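PDB 4LGV: glucose-6-phosphate 1-dehydrogenase from Mycobacterium avium, which probably catalyses the oxidation of glucose 6-phosphate to 6-phosphogluconolactone with NADP+ as hydride acceptor, the entry step of the oxidative pentose phosphate pathway. Local coordinates for residues L183-Q187 with I188-D192; V375-I378 with D379-G383; K240-A244 with V245-R249; I325-W328 with R329-G332. One frame throughout, in Å; residues are numbered along the deposited sequence.

Interaction 1: residues L183-Q187 with I188-D192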
loop_
_atom_site.group_PDB
_atom_site.type_symbol
_atom_site.label_atom_id
_atom_site.label_comp_id
_atom_site.label_asym_id
_atom_site.label_seq_id
_atom_site.Cartn_x
_atom_site.Cartn_y
_atom_site.Cartn_z
ATOM N N LEU A 183 -0.793 42.947 19.683
ATOM C CA LEU A 183 -0.731 42.510 18.291
ATOM C C LEU A 183 -1.474 41.188 18.106
ATOM O O LEU A 183 -1.386 40.311 18.941
ATOM C CB LEU A 183 0.719 42.307 17.867
ATOM C CG LEU A 183 1.616 43.556 17.856
ATOM C CD1 LEU A 183 3.110 43.185 17.788
ATOM C CD2 LEU A 183 1.248 44.451 16.701
ATOM N N ASP A 184 -2.152 41.051 16.983
ATOM C CA ASP A 184 -2.560 39.733 16.500
ATOM C C ASP A 184 -1.359 38.948 16.030
ATOM O O ASP A 184 -0.333 39.519 15.644
ATOM C CB ASP A 184 -3.550 39.852 15.333
ATOM C CG ASP A 184 -4.818 40.619 15.714
ATOM O OD1 ASP A 184 -5.265 40.494 16.879
ATOM O OD2 ASP A 184 -5.335 41.361 14.851
ATOM N N GLU A 185 -1.501 37.635 16.029
ATOM C CA GLU A 185 -0.433 36.725 15.615
ATOM C C GLU A 185 0.004 37.075 14.217
ATOM O O GLU A 185 1.167 36.980 13.927
ATOM C CB GLU A 185 -0.897 35.238 15.674
ATOM C CG GLU A 185 0.143 34.202 15.180
ATOM C CD GLU A 185 1.490 34.262 15.924
ATOM O OE1 GLU A 185 1.534 34.781 17.081
ATOM O OE2 GLU A 185 2.512 33.794 15.344
ATOM N N ASP A 186 -0.929 37.425 13.346
ATOM C CA ASP A 186 -0.579 37.637 11.947
ATOM C C ASP A 186 0.129 39.006 11.725
ATOM O O ASP A 186 0.519 39.328 10.620
ATOM C CB ASP A 186 -1.801 37.462 11.039
ATOM C CG ASP A 186 -2.829 38.639 11.162
ATOM O OD1 ASP A 186 -2.688 39.554 12.014
ATOM O OD2 ASP A 186 -3.810 38.636 10.382
ATOM N N GLN A 187 0.296 39.795 12.780
ATOM C CA GLN A 187 1.095 41.021 12.686
ATOM C C GLN A 187 2.515 40.755 13.180
ATOM O O GLN A 187 3.362 41.662 13.132
ATOM C CB GLN A 187 0.474 42.135 13.539
ATOM C CG GLN A 187 -0.918 42.579 13.102
ATOM C CD GLN A 187 -1.456 43.675 14.037
ATOM O OE1 GLN A 187 -2.020 43.366 15.099
ATOM N NE2 GLN A 187 -1.273 44.921 13.669
ATOM N N ILE A 188 2.751 39.552 13.727
ATOM C CA ILE A 188 4.038 39.232 14.288
ATOM C C ILE A 188 4.870 38.370 13.324
ATOM O O ILE A 188 4.466 37.273 12.987
ATOM C CB ILE A 188 3.899 38.500 15.613
ATOM C CG1 ILE A 188 3.125 39.348 16.600
ATOM C CG2 ILE A 188 5.265 38.218 16.223
ATOM C CD1 ILE A 188 2.667 38.576 17.808
ATOM N N LEU A 189 6.062 38.853 12.971
ATOM C CA LEU A 189 6.972 38.156 12.088
ATOM C C LEU A 189 8.300 37.910 12.797
ATOM O O LEU A 189 9.094 38.836 13.055
ATOM C CB LEU A 189 7.204 38.992 10.836
ATOM C CG LEU A 189 5.952 39.460 10.086
ATOM C CD1 LEU A 189 6.280 40.398 8.937
ATOM C CD2 LEU A 189 5.234 38.294 9.544
ATOM N N ARG A 190 8.537 36.651 13.132
ATOM C CA ARG A 190 9.730 36.315 13.894
ATOM C C ARG A 190 10.844 35.969 12.913
ATOM O O ARG A 190 10.795 34.927 12.283
ATOM C CB ARG A 190 9.437 35.167 14.841
ATOM C CG ARG A 190 8.247 35.464 15.734
ATOM C CD ARG A 190 7.931 34.307 16.661
ATOM N NE ARG A 190 6.803 34.634 17.527
ATOM C CZ ARG A 190 5.520 34.565 17.159
ATOM N NH1 ARG A 190 5.143 34.136 15.946
ATOM N NH2 ARG A 190 4.602 34.891 18.027
ATOM N N VAL A 191 11.826 36.867 12.777
ATOM C CA VAL A 191 12.836 36.775 11.742
ATOM C C VAL A 191 14.001 35.879 12.180
ATOM O O VAL A 191 14.691 36.150 13.199
ATOM C CB VAL A 191 13.399 38.163 11.429
ATOM C CG1 VAL A 191 14.407 38.101 10.300
ATOM C CG2 VAL A 191 12.282 39.163 11.055
ATOM N N ASP A 192 14.204 34.803 11.434
ATOM C CA ASP A 192 15.322 33.892 11.676
ATOM C C ASP A 192 15.988 33.681 10.341
ATOM O O ASP A 192 15.410 33.066 9.452
ATOM C CB ASP A 192 14.819 32.569 12.260
ATOM C CG ASP A 192 15.953 31.581 12.597
ATOM O OD1 ASP A 192 17.047 31.661 12.010
ATOM O OD2 ASP A 192 15.745 30.730 13.493
HETATM O O HOH W 1 2.888 34.819 12.796
#

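Interaction 2: residues V375-I378 with D379-G383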
loop_
_atom_site.group_PDB
_atom_site.type_symbol
_atom_site.label_atom_id
_atom_site.label_comp_id
_atom_site.label_asym_id
_atom_site.label_seq_id
_atom_site.Cartn_x
_atom_site.Cartn_y
_atom_site.Cartn_z
ATOM N N VAL A 375 17.958 11.662 -0.946
ATOM C CA VAL A 375 18.736 12.715 -0.313
ATOM C C VAL A 375 18.283 14.089 -0.781
ATOM O O VAL A 375 18.267 14.370 -1.959
ATOM C CB VAL A 375 20.211 12.551 -0.619
ATOM C CG1 VAL A 375 21.024 13.502 0.227
ATOM C CG2 VAL A 375 20.678 11.128 -0.334
ATOM N N LEU A 376 17.929 14.942 0.161
ATOM C CA LEU A 376 17.562 16.312 -0.115
ATOM C C LEU A 376 18.646 17.255 0.411
ATOM O O LEU A 376 18.814 17.350 1.616
ATOM C CB LEU A 376 16.229 16.637 0.583
ATOM C CG LEU A 376 15.056 15.697 0.284
ATOM C CD1 LEU A 376 13.869 16.034 1.130
ATOM C CD2 LEU A 376 14.648 15.768 -1.165
ATOM N N ARG A 377 19.389 17.919 -0.471
ATOM C CA ARG A 377 20.268 18.980 -0.061
ATOM C C ARG A 377 19.441 20.274 0.040
ATOM O O ARG A 377 18.866 20.721 -0.937
ATOM C CB ARG A 377 21.444 19.168 -1.048
ATOM C CG ARG A 377 22.464 20.169 -0.511
ATOM C CD ARG A 377 23.786 20.239 -1.285
ATOM N NE ARG A 377 23.551 20.503 -2.682
ATOM C CZ ARG A 377 23.842 19.673 -3.670
ATOM N NH1 ARG A 377 24.478 18.527 -3.422
ATOM N NH2 ARG A 377 23.519 19.997 -4.911
ATOM N N ILE A 378 19.331 20.794 1.248
ATOM C CA ILE A 378 18.522 21.973 1.556
ATOM C C ILE A 378 19.345 23.208 1.233
ATOM O O ILE A 378 18.814 24.195 0.770
ATOM C CB ILE A 378 18.161 22.009 3.068
ATOM C CG1 ILE A 378 17.401 20.749 3.482
ATOM C CG2 ILE A 378 17.346 23.233 3.437
ATOM C CD1 ILE A 378 16.225 20.413 2.612
ATOM N N ASP A 379 20.651 23.138 1.491
ATOM C CA ASP A 379 21.556 24.280 1.350
ATOM C C ASP A 379 23.001 23.761 1.367
ATOM O O ASP A 379 23.295 22.758 2.027
ATOM C CB ASP A 379 21.349 25.258 2.519
ATOM C CG ASP A 379 22.187 26.516 2.408
ATOM O OD1 ASP A 379 21.945 27.315 1.467
ATOM O OD2 ASP A 379 23.105 26.701 3.251
ATOM N N PRO A 380 23.884 24.372 0.576
ATOM C CA PRO A 380 23.580 25.278 -0.495
ATOM C C PRO A 380 23.153 24.521 -1.700
ATOM O O PRO A 380 23.167 23.292 -1.701
ATOM C CB PRO A 380 24.937 25.977 -0.785
ATOM C CG PRO A 380 26.000 24.981 -0.391
ATOM C CD PRO A 380 25.339 24.080 0.669
ATOM N N ASP A 381 22.775 25.261 -2.744
ATOM C CA ASP A 381 22.564 24.685 -4.065
ATOM C C ASP A 381 21.607 23.506 -3.965
ATOM O O ASP A 381 21.963 22.349 -4.216
ATOM C CB ASP A 381 23.902 24.279 -4.673
ATOM C CG ASP A 381 23.784 23.854 -6.094
ATOM O OD1 ASP A 381 22.702 24.043 -6.705
ATOM O OD2 ASP A 381 24.780 23.302 -6.618
ATOM N N PRO A 382 20.372 23.803 -3.587
ATOM C CA PRO A 382 19.411 22.754 -3.262
ATOM C C PRO A 382 19.206 21.747 -4.394
ATOM O O PRO A 382 19.236 22.086 -5.581
ATOM C CB PRO A 382 18.131 23.526 -2.945
ATOM C CG PRO A 382 18.541 24.946 -2.743
ATOM C CD PRO A 382 19.797 25.146 -3.511
ATOM N N GLY A 383 18.971 20.510 -4.005
ATOM C CA GLY A 383 18.731 19.464 -4.980
ATOM C C GLY A 383 18.277 18.168 -4.346
ATOM O O GLY A 383 18.127 18.055 -3.136
HETATM O O HOH W 2 21.645 21.457 -7.154
#

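Interaction 3: residues K240-A244 with V245-R249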
loop_
_atom_site.group_PDB
_atom_site.type_symbol
_atom_site.label_atom_id
_atom_site.label_comp_id
_atom_site.label_asym_id
_atom_site.label_seq_id
_atom_site.Cartn_x
_atom_site.Cartn_y
_atom_site.Cartn_z
ATOM N N LYS A 240 30.510 36.426 22.329
ATOM C CA LYS A 240 29.796 36.596 23.567
ATOM C C LYS A 240 28.331 36.213 23.397
ATOM O O LYS A 240 27.719 35.631 24.307
ATOM C CB LYS A 240 29.944 38.057 24.023
ATOM C CG LYS A 240 29.061 38.470 25.194
ATOM C CD LYS A 240 29.058 40.016 25.419
ATOM C CE LYS A 240 27.909 40.687 24.644
ATOM N NZ LYS A 240 27.736 42.149 24.933
ATOM N N PHE A 241 27.766 36.574 22.247
ATOM C CA PHE A 241 26.360 36.253 21.914
ATOM C C PHE A 241 26.160 34.761 21.700
ATOM O O PHE A 241 25.304 34.156 22.350
ATOM C CB PHE A 241 25.873 37.075 20.711
ATOM C CG PHE A 241 25.833 38.561 20.991
ATOM C CD1 PHE A 241 24.764 39.125 21.686
ATOM C CD2 PHE A 241 26.908 39.401 20.621
ATOM C CE1 PHE A 241 24.744 40.495 21.976
ATOM C CE2 PHE A 241 26.887 40.772 20.898
ATOM C CZ PHE A 241 25.804 41.316 21.579
ATOM N N TYR A 242 27.016 34.152 20.889
ATOM C CA TYR A 242 26.929 32.707 20.672
ATOM C C TYR A 242 27.077 31.900 21.972
ATOM O O TYR A 242 26.324 30.935 22.208
ATOM C CB TYR A 242 27.943 32.223 19.648
ATOM C CG TYR A 242 27.652 30.820 19.208
ATOM C CD1 TYR A 242 28.183 29.739 19.891
ATOM C CD2 TYR A 242 26.783 30.563 18.148
ATOM C CE1 TYR A 242 27.885 28.430 19.521
ATOM C CE2 TYR A 242 26.465 29.255 17.768
ATOM C CZ TYR A 242 27.017 28.191 18.448
ATOM O OH TYR A 242 26.770 26.899 18.081
ATOM N N ASP A 243 27.989 32.326 22.847
ATOM C CA ASP A 243 28.269 31.575 24.091
ATOM C C ASP A 243 27.072 31.484 25.033
ATOM O O ASP A 243 27.034 30.604 25.902
ATOM C CB ASP A 243 29.440 32.184 24.850
ATOM C CG ASP A 243 30.094 31.207 25.820
ATOM O OD1 ASP A 243 30.169 29.987 25.494
ATOM O OD2 ASP A 243 30.597 31.668 26.872
ATOM N N ALA A 244 26.130 32.416 24.889
ATOM C CA ALA A 244 24.881 32.397 25.666
ATOM C C ALA A 244 23.739 31.625 24.942
ATOM O O ALA A 244 22.668 31.461 25.498
ATOM C CB ALA A 244 24.431 33.833 25.925
ATOM N N VAL A 245 23.972 31.211 23.698
ATOM C CA VAL A 245 22.934 30.606 22.864
ATOM C C VAL A 245 23.205 29.115 22.666
ATOM O O VAL A 245 22.470 28.272 23.207
ATOM C CB VAL A 245 22.881 31.346 21.529
ATOM C CG1 VAL A 245 21.938 30.656 20.574
ATOM C CG2 VAL A 245 22.452 32.806 21.744
ATOM N N GLY A 246 24.264 28.780 21.919
ATOM C CA GLY A 246 24.620 27.387 21.697
ATOM C C GLY A 246 23.890 26.820 20.478
ATOM O O GLY A 246 22.864 27.338 20.063
ATOM N N ALA A 247 24.423 25.723 19.938
ATOM C CA ALA A 247 23.924 25.117 18.702
ATOM C C ALA A 247 22.459 24.714 18.769
ATOM O O ALA A 247 21.679 25.022 17.883
ATOM C CB ALA A 247 24.793 23.922 18.335
ATOM N N VAL A 248 22.047 24.068 19.840
ATOM C CA VAL A 248 20.620 23.702 19.982
ATOM C C VAL A 248 19.699 24.911 19.782
ATOM O O VAL A 248 18.767 24.864 18.936
ATOM C CB VAL A 248 20.318 23.021 21.310
ATOM C CG1 VAL A 248 18.828 22.784 21.488
ATOM C CG2 VAL A 248 21.029 21.695 21.363
ATOM N N ARG A 249 19.945 25.993 20.512
ATOM C CA ARG A 249 19.073 27.173 20.385
ATOM C C ARG A 249 19.256 27.873 19.056
ATOM O O ARG A 249 18.334 28.499 18.535
ATOM C CB ARG A 249 19.342 28.183 21.493
ATOM C CG ARG A 249 18.924 27.720 22.892
ATOM C CD ARG A 249 19.155 28.847 23.875
ATOM N NE ARG A 249 18.851 28.453 25.244
ATOM C CZ ARG A 249 19.713 27.885 26.078
ATOM N NH1 ARG A 249 20.970 27.645 25.706
ATOM N NH2 ARG A 249 19.319 27.557 27.298
#

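Interaction 4: residues I325-W328 with R329-G332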
loop_
_atom_site.group_PDB
_atom_site.type_symbol
_atom_site.label_atom_id
_atom_site.label_comp_id
_atom_site.label_asym_id
_atom_site.label_seq_id
_atom_site.Cartn_x
_atom_site.Cartn_y
_atom_site.Cartn_z
ATOM N N ILE A 325 8.671 10.997 15.206
ATOM C CA ILE A 325 7.322 11.557 14.977
ATOM C C ILE A 325 6.325 10.392 15.087
ATOM O O ILE A 325 6.301 9.498 14.238
ATOM C CB ILE A 325 7.232 12.201 13.598
ATOM C CG1 ILE A 325 8.223 13.344 13.494
ATOM C CG2 ILE A 325 5.842 12.727 13.326
ATOM C CD1 ILE A 325 8.414 13.836 12.069
ATOM N N ASP A 326 5.541 10.399 16.153
ATOM C CA ASP A 326 4.743 9.239 16.539
ATOM C C ASP A 326 3.334 9.300 15.970
ATOM O O ASP A 326 2.349 9.368 16.719
ATOM C CB ASP A 326 4.712 9.115 18.072
ATOM C CG ASP A 326 4.120 7.803 18.543
ATOM O OD1 ASP A 326 4.269 6.750 17.873
ATOM O OD2 ASP A 326 3.475 7.846 19.637
ATOM N N ASN A 327 3.236 9.230 14.646
ATOM C CA ASN A 327 1.926 9.270 13.987
ATOM C C ASN A 327 1.789 8.177 12.930
ATOM O O ASN A 327 2.660 7.327 12.832
ATOM C CB ASN A 327 1.653 10.661 13.472
ATOM C CG ASN A 327 2.507 11.052 12.266
ATOM O OD1 ASN A 327 3.224 10.256 11.675
ATOM N ND2 ASN A 327 2.409 12.329 11.895
ATOM N N TRP A 328 0.710 8.179 12.159
ATOM C CA TRP A 328 0.483 7.113 11.176
ATOM C C TRP A 328 1.546 7.070 10.079
ATOM O O TRP A 328 1.816 6.021 9.528
ATOM C CB TRP A 328 -0.877 7.242 10.527
ATOM C CG TRP A 328 -2.025 6.842 11.400
ATOM C CD1 TRP A 328 -1.976 6.479 12.700
ATOM C CD2 TRP A 328 -3.422 6.818 11.031
ATOM N NE1 TRP A 328 -3.241 6.221 13.167
ATOM C CE2 TRP A 328 -4.141 6.408 12.152
ATOM C CE3 TRP A 328 -4.112 7.076 9.856
ATOM C CZ2 TRP A 328 -5.538 6.268 12.142
ATOM C CZ3 TRP A 328 -5.504 6.952 9.838
ATOM C CH2 TRP A 328 -6.199 6.556 10.964
ATOM N N ARG A 329 2.124 8.225 9.734
ATOM C CA ARG A 329 3.062 8.289 8.601
ATOM C C ARG A 329 4.470 7.885 9.021
ATOM O O ARG A 329 5.168 7.238 8.248
ATOM C CB ARG A 329 3.100 9.666 8.017
ATOM C CG ARG A 329 3.928 9.767 6.735
ATOM C CD ARG A 329 3.855 11.157 6.102
ATOM N NE ARG A 329 2.525 11.370 5.579
ATOM C CZ ARG A 329 2.121 10.963 4.395
ATOM N NH1 ARG A 329 2.930 10.292 3.563
ATOM N NH2 ARG A 329 0.881 11.190 4.030
ATOM N N TRP A 330 4.858 8.200 10.251
ATOM C CA TRP A 330 6.257 8.080 10.654
ATOM C C TRP A 330 6.562 7.212 11.923
ATOM O O TRP A 330 7.724 7.068 12.274
ATOM C CB TRP A 330 6.861 9.475 10.859
ATOM C CG TRP A 330 6.779 10.346 9.630
ATOM C CD1 TRP A 330 6.019 11.468 9.468
ATOM C CD2 TRP A 330 7.507 10.184 8.396
ATOM N NE1 TRP A 330 6.225 12.002 8.224
ATOM C CE2 TRP A 330 7.150 11.242 7.560
ATOM C CE3 TRP A 330 8.424 9.232 7.933
ATOM C CZ2 TRP A 330 7.634 11.363 6.277
ATOM C CZ3 TRP A 330 8.935 9.359 6.656
ATOM C CH2 TRP A 330 8.538 10.427 5.837
ATOM N N ALA A 331 5.571 6.629 12.551
ATOM C CA ALA A 331 5.822 5.902 13.823
ATOM C C ALA A 331 6.907 4.857 13.609
ATOM O O ALA A 331 6.881 4.129 12.605
ATOM C CB ALA A 331 4.568 5.241 14.352
ATOM N N GLY A 332 7.827 4.777 14.567
ATOM C CA GLY A 332 8.897 3.773 14.537
ATOM C C GLY A 332 10.107 4.142 13.656
ATOM O O GLY A 332 11.083 3.358 13.588
HETATM O O HOH W 3 9.356 8.741 13.808
HETATM O O HOH W 4 6.826 6.361 16.974
#

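Interaction 1: residues L183-Q187 with I188-D192
Ile188, Glu185 and Gln187 carry this contact, where a short 3-10 turn runs directly into strand 188-191. That strand is the last of the parallel sheet in the Rossmann-like NAD-binding domain. It pairs with strand 158-162 through backbone bonds of Leu189 and Val191 and, just before it, of Gln187. Ile188 N closes the turn by donating to Glu185 O at 3.0 Å. The donor lies well above the plane of that carbonyl. The Ile188 side chain turns back over the turn: CG1 is 4.0 Å from Leu183 CD1 and 3.6 Å from Asp184 O. The Ile188 side chain also touches Leu179 of helix 169-180.

Gln187 is extended beyond CG and returns to the start of the turn. Its OE1 accepts from Asp184 N on a lone pair, in the carbonyl plane. Its NE2 donates to Ala157 O.

Glu185 holds Arg190 end-on. CG stands anti to the backbone N (chi1 177°), and the bend at chi2 brings the carboxylate to the guanidinium. The two planes are 10° apart, and both oxygens use their syn lone pairs. Arg190 has further partners in Asn176 and Ala432 O. Ile188 CG2 sits 3.8 Å above one face of the Arg190 guanidinium, over its centre. The bridge itself is nearly straight: NH1 of Arg190 lies 2.7 Å from Glu185 OE2, and NH2 lies 3.2 Å from Glu185 OE1.

Interaction 2: residues V375-I378 with D379-G383
Arg377 meets the turn that follows it with both its backbone and its side chain. The backbone bonds form an antiparallel hydrogen-bonded pair with Gly383. Arg377 N donates to Gly383 O at 3.0 Å, and Gly383 N donates back to Arg377 O at 3.1 Å. Two CA-H...O contacts lie alongside them, one from Leu376 CA to Gly383 O and a shorter one from Pro382 CA to Arg377 O.

The side-chain bonds to the turn itself run to its backbone carbonyls. The chain bends at chi3 (55°), which brings the edge of the guanidinium round to Asp381 O. NE and NH2 of Arg377 both reach that oxygen at 2.9 Å, side-on and close to the guanidinium plane. NE also makes a weak bond to Pro380 O. One side chain thus bridges two successive carbonyls of the loop.

The charge contact is looser. Asp381 OD2 is 3.9 Å from Arg377 NH2 and lies well out of the guanidinium plane, so no N-H points at it. Water 2 connects Asp381 OD1 with Pro382 O and is bound weakly by Arg377 NH2. Arg377 NH1 bonds Trp481 O, and the guanidinium makes a cation-pi contact with the same tryptophan.

The peptide before Pro380 is cis. The turn links strands 373-379 and 383-392 in a beta hairpin of the large mixed sheet. Against the neighbouring strand 347-354, Ile378 and Asp379 facing Thr348 form a classic beta bulge.

Interaction 3: residues K240-A244 with V245-R249
Tyr242 O receives two backbone N-H groups from the residues that follow. Val245 N comes from above the carbonyl plane at 2.8 Å. Gly246 N lies nearly in line with the C=O bond at 3.0 Å. Ala244 N bonds Phe241 O three residues back, as Val245 N does with Tyr242 O. Gly246 has a positive phi of 88°, which turns the chain into the second helix.

The Tyr242 ring reaches forward to Gly246 and Ala247, with Gly246 N over one of its faces. CG is anti to the backbone N (chi1 -167°), which sends the ring this way. Its hydroxyl ends 3.6 Å from Ala247 CB and 3.4 Å from Ala247 CA. Val245 points a methyl back at the first helix, with CG2 3.2 Å from Phe241 O. Arg249 is extended from CG to NE and reaches back toward the joint. Its NH1 bonds Val245 O at 3.0 Å, with that oxygen in the guanidinium plane, while its NE bonds His167 O. The Asp243 carboxylate instead faces the neighbouring loop, where it bonds Ser313 and Tyr303.

The joint leads from helix 239-243 into helix 246-264. Ala247 and Val248 rest on Val319 of strand 318-323, and Ala247 also has a backbone bond with Glu316. Val248 and Arg249 touch Leu448 of helix 434-449.

Interaction 4: residues I325-W328 with R329-G332
Asn327 bonds three backbone N-H groups of the residues after it. Its OD1 accepts Trp330 N at 3.0 Å, almost in line with the side-chain C=O, and also takes a weak bond from Arg329 N. Its backbone O accepts Ala331 N at 3.0 Å. The side chain can reach forward because CG sits between the backbone N and the carbonyl carbon (chi1 71°). OD1 is thereby held over the turn.

Two waters tie the ends of the turn together. Water 3 accepts from Ile325 N and donates to Trp330 O. Water 4 donates to Asp326 OD1 and accepts from Gly332 N. The other carboxylate oxygen of Asp326 bonds Ser361 of the second subunit.

Packing contacts lie beside these bonds. Ile325 and Trp330 lie side by side and point the same way, with Ile325 CB 3.9 Å from Trp330 CB. Arg329 CG lies 3.5 Å above one face of the Trp330 ring, toward its rim. The indole NE1 bonds Ala264 O, and the Arg329 guanidinium forms a salt bridge with Glu266. Ala331 CB packs 3.2 Å from Asn327 O. The Trp328 ring meets Phe360 of the second subunit with the planes steeply inclined, and Arg329 touches Trp328 of the third subunit.

Asp326 centres an inverse gamma turn. The bonds to both oxygens of Asn327 make an Asx motif, here set in a loop between two strands at the subunit interface.

All four contacts are local and none nests in or crosses another. From the N terminus, interaction 1 joins the loop after helix 169-180 to the edge strand of the NAD-binding domain. Interaction 3 follows, at the joint of helices 239-243 and 246-264. Interaction 4 then closes the loop between strands 318-323 and 335-340, and interaction 2 turns strand 373-379 into 383-392. The last two lie in turns of the same mixed sheet, nearest atoms about 9 Å apart. The nearest atoms of interactions 1 and 3 are about 6 Å apart, without touching, and both contacts touch helix 434-449. Interaction 4 alone meets other subunits, so the set runs from the nucleotide-binding domain to the oligomer interface.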